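Side-chain contact in probable glutaminase ybaS (Escherichia coli, PDB 1U60), which catalyses the hydrolysis of L-glutamine to L-glutamate and ammonium: residues E133-W136 / Q137-H141. Residues are numbered along the deposited sequence; the frame is centred on the assembly and turned at random.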
ATOM      1  N   GLU A 133      20.415 -27.565  -3.181  1.00 13.67           N
ATOM      2  CA  GLU A 133      20.947 -27.088  -4.455  1.00 15.28           C
ATOM      3  C   GLU A 133      19.876 -26.889  -5.518  1.00 14.53           C
ATOM      4  O   GLU A 133      20.007 -25.963  -6.306  1.00 16.22           O
ATOM      5  CB  GLU A 133      22.050 -27.996  -4.992  1.00 15.39           C
ATOM      6  CG  GLU A 133      23.256 -28.049  -4.040  1.00 18.09           C
ATOM      7  CD  GLU A 133      23.863 -26.672  -3.738  1.00 20.29           C
ATOM      8  OE1 GLU A 133      23.888 -25.828  -4.689  1.00 17.40           O
ATOM      9  OE2 GLU A 133      24.335 -26.455  -2.576  1.00 20.90           O
ATOM     10  N   GLN A 134      18.856 -27.746  -5.553  1.00 13.90           N
ATOM     11  CA  GLN A 134      17.734 -27.538  -6.450  1.00 12.67           C
ATOM     12  C   GLN A 134      16.999 -26.252  -6.061  1.00 12.33           C
ATOM     13  O   GLN A 134      16.581 -25.506  -6.948  1.00 11.08           O
ATOM     14  CB  GLN A 134      16.760 -28.696  -6.407  1.00 13.73           C
ATOM     15  CG  GLN A 134      15.577 -28.495  -7.327  1.00 16.03           C
ATOM     16  CD  GLN A 134      14.692 -29.718  -7.465  1.00 18.05           C
ATOM     17  OE1 GLN A 134      14.212 -30.237  -6.477  1.00 17.24           O
ATOM     18  NE2 GLN A 134      14.408 -30.115  -8.695  1.00 21.56           N
ATOM     19  N   ARG A 135      16.860 -26.019  -4.759  1.00 10.61           N
ATOM     20  CA  ARG A 135      16.190 -24.806  -4.277  1.00 10.38           C
ATOM     21  C   ARG A 135      16.907 -23.580  -4.864  1.00 10.72           C
ATOM     22  O   ARG A 135      16.279 -22.678  -5.393  1.00 10.41           O
ATOM     23  CB  ARG A 135      16.160 -24.761  -2.757  1.00  9.22           C
ATOM     24  CG  ARG A 135      15.347 -23.593  -2.161  1.00 11.00           C
ATOM     25  CD  ARG A 135      15.288 -23.606  -0.615  1.00 10.62           C
ATOM     26  NE  ARG A 135      14.702 -24.853  -0.179  1.00 11.88           N
ATOM     27  CZ  ARG A 135      13.419 -25.142  -0.238  1.00 11.25           C
ATOM     28  NH1 ARG A 135      12.487 -24.246  -0.585  1.00 12.08           N
ATOM     29  NH2 ARG A 135      13.041 -26.343   0.131  1.00 13.75           N
ATOM     30  N   TRP A 136      18.233 -23.609  -4.836  1.00 10.55           N
ATOM     31  CA  TRP A 136      19.056 -22.486  -5.322  1.00 10.63           C
ATOM     32  C   TRP A 136      18.922 -22.398  -6.821  1.00 10.55           C
ATOM     33  O   TRP A 136      18.668 -21.335  -7.360  1.00  9.59           O
ATOM     34  CB  TRP A 136      20.527 -22.611  -4.853  1.00 10.82           C
ATOM     35  CG  TRP A 136      21.447 -21.697  -5.602  1.00 11.45           C
ATOM     36  CD1 TRP A 136      22.550 -22.054  -6.378  1.00 10.78           C
ATOM     37  CD2 TRP A 136      21.276 -20.298  -5.778  1.00  9.48           C
ATOM     38  NE1 TRP A 136      23.089 -20.924  -6.949  1.00 12.10           N
ATOM     39  CE2 TRP A 136      22.330 -19.835  -6.609  1.00  9.98           C
ATOM     40  CE3 TRP A 136      20.321 -19.361  -5.321  1.00 10.29           C
ATOM     41  CZ2 TRP A 136      22.453 -18.492  -6.979  1.00 10.39           C
ATOM     42  CZ3 TRP A 136      20.460 -18.043  -5.685  1.00 11.04           C
ATOM     43  CH2 TRP A 136      21.505 -17.615  -6.503  1.00  9.79           C
ATOM     44  N   GLN A 137      19.061 -23.534  -7.507  1.00  9.57           N
ATOM     45  CA  GLN A 137      19.023 -23.536  -8.960  1.00 10.94           C
ATOM     46  C   GLN A 137      17.700 -22.956  -9.470  1.00 10.41           C
ATOM     47  O   GLN A 137      17.718 -22.193 -10.423  1.00 10.24           O
ATOM     48  CB  GLN A 137      19.259 -24.944  -9.553  1.00 11.80           C
ATOM     49  CG  GLN A 137      20.731 -25.367  -9.536  1.00 15.34           C
ATOM     50  CD  GLN A 137      21.706 -24.348 -10.144  1.00 17.92           C
ATOM     51  OE1 GLN A 137      21.523 -23.911 -11.274  1.00 21.52           O
ATOM     52  NE2 GLN A 137      22.749 -23.997  -9.407  1.00 18.86           N
ATOM     53  N   ARG A 138      16.573 -23.276  -8.832  1.00 10.42           N
ATOM     54  CA  ARG A 138      15.276 -22.824  -9.330  1.00  9.51           C
ATOM     55  C   ARG A 138      15.124 -21.312  -9.118  1.00 10.05           C
ATOM     56  O   ARG A 138      14.613 -20.630  -9.966  1.00  9.69           O
ATOM     57  CB  ARG A 138      14.150 -23.591  -8.685  1.00 10.48           C
ATOM     58  CG  ARG A 138      14.102 -25.109  -9.045  1.00 10.20           C
ATOM     59  CD  ARG A 138      12.837 -25.821  -8.541  1.00 11.81           C
ATOM     60  NE  ARG A 138      11.654 -25.335  -9.253  1.00 12.04           N
ATOM     61  CZ  ARG A 138      10.608 -24.704  -8.707  1.00 13.77           C
ATOM     62  NH1 ARG A 138      10.485 -24.518  -7.405  1.00 12.71           N
ATOM     63  NH2 ARG A 138       9.616 -24.316  -9.507  1.00 11.18           N
ATOM     64  N   ILE A 139      15.653 -20.801  -8.012  1.00  8.91           N
ATOM     65  CA  ILE A 139      15.626 -19.337  -7.726  1.00  9.59           C
ATOM     66  C   ILE A 139      16.543 -18.568  -8.653  1.00  9.55           C
ATOM     67  O   ILE A 139      16.145 -17.571  -9.224  1.00  9.72           O
ATOM     68  CB  ILE A 139      15.967 -19.082  -6.262  1.00  8.76           C
ATOM     69  CG1 ILE A 139      14.769 -19.487  -5.373  1.00 10.35           C
ATOM     70  CG2 ILE A 139      16.343 -17.610  -6.007  1.00 11.02           C
ATOM     71  CD1 ILE A 139      15.082 -19.625  -3.895  1.00 10.35           C
ATOM     72  N   LEU A 140      17.774 -19.073  -8.874  1.00  9.60           N
ATOM     73  CA  LEU A 140      18.704 -18.458  -9.831  1.00  9.95           C
ATOM     74  C   LEU A 140      18.053 -18.398 -11.221  1.00  9.83           C
ATOM     75  O   LEU A 140      18.132 -17.397 -11.898  1.00  9.62           O
ATOM     76  CB  LEU A 140      20.035 -19.207  -9.865  1.00 10.21           C
ATOM     77  CG  LEU A 140      21.042 -18.696 -10.885  1.00 11.30           C
ATOM     78  CD1 LEU A 140      21.381 -17.233 -10.611  1.00 12.16           C
ATOM     79  CD2 LEU A 140      22.304 -19.568 -10.865  1.00 12.23           C
ATOM     80  N   HIS A 141      17.369 -19.473 -11.609  1.00 10.70           N
ATOM     81  CA  HIS A 141      16.746 -19.555 -12.926  1.00 10.98           C
ATOM     82  C   HIS A 141      15.643 -18.511 -13.078  1.00  9.89           C
ATOM     83  O   HIS A 141      15.570 -17.847 -14.093  1.00  8.26           O
ATOM     84  CB  HIS A 141      16.212 -20.969 -13.148  1.00 12.03           C
ATOM     85  CG  HIS A 141      15.673 -21.195 -14.513  1.00 14.54           C
ATOM     86  ND1 HIS A 141      16.487 -21.289 -15.623  1.00 18.92           N
ATOM     87  CD2 HIS A 141      14.400 -21.311 -14.959  1.00 18.61           C
ATOM     88  CE1 HIS A 141      15.733 -21.493 -16.690  1.00 21.94           C
ATOM     89  NE2 HIS A 141      14.466 -21.495 -16.315  1.00 21.10           N
TER
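At the start of 137-141, Gln137 hydrogen-bonds its backbone N-H to Glu133 O, one of four successive i to i+4 bonds that join 133-136 to 137-141 in the regular alpha-helical pattern. Its side chain folds back at chi2 (-51°), which brings NE2 obliquely to 3.6 Å from Trp136 CD1, on the side of the ring that Leu140 also occupies, with the amide plane nearly perpendicular to the ring. One residue on, Arg138 donates its backbone N-H to Gln134 O, and its aliphatic part runs alongside the extended Gln134 chain, CD lying 4.0 Å from Gln134 CG. Beyond that shared methylene packing the polar ends part: the guanidinium forms a salt bridge with Asp79, while Gln134 OE1 accepts from the backbone N-H of Glu130. Ile139 N makes a longer bond, 3.3 Å, to Arg135 O, and its CG2 methyl comes to 4.2 Å from Trp136 CZ3. Leu140 lies against one face of the indole. Its CB, offset toward the rim, makes a CH-pi contact 4.0 Å from the six-membered ring centroid and 16° off the normal, while CD1 and CD2 both approach Trp136 CZ2. Trp136 CG is anti to the backbone N (chi1 165°), which sends the ring forward along the helix to meet Leu140, whose N-H hydrogen-bonds almost straight to Trp136 O. Within helix 132-147 of the glutaminase domain, a family of the beta-lactamase clan, Trp136 and Ile139 pack against helix 185-195, which carries the predicted substrate-binding Tyr192, Ile139 and Arg138 also meet helix 68-80, and Trp136 and Leu140 touch Thr198 of strand 198-200.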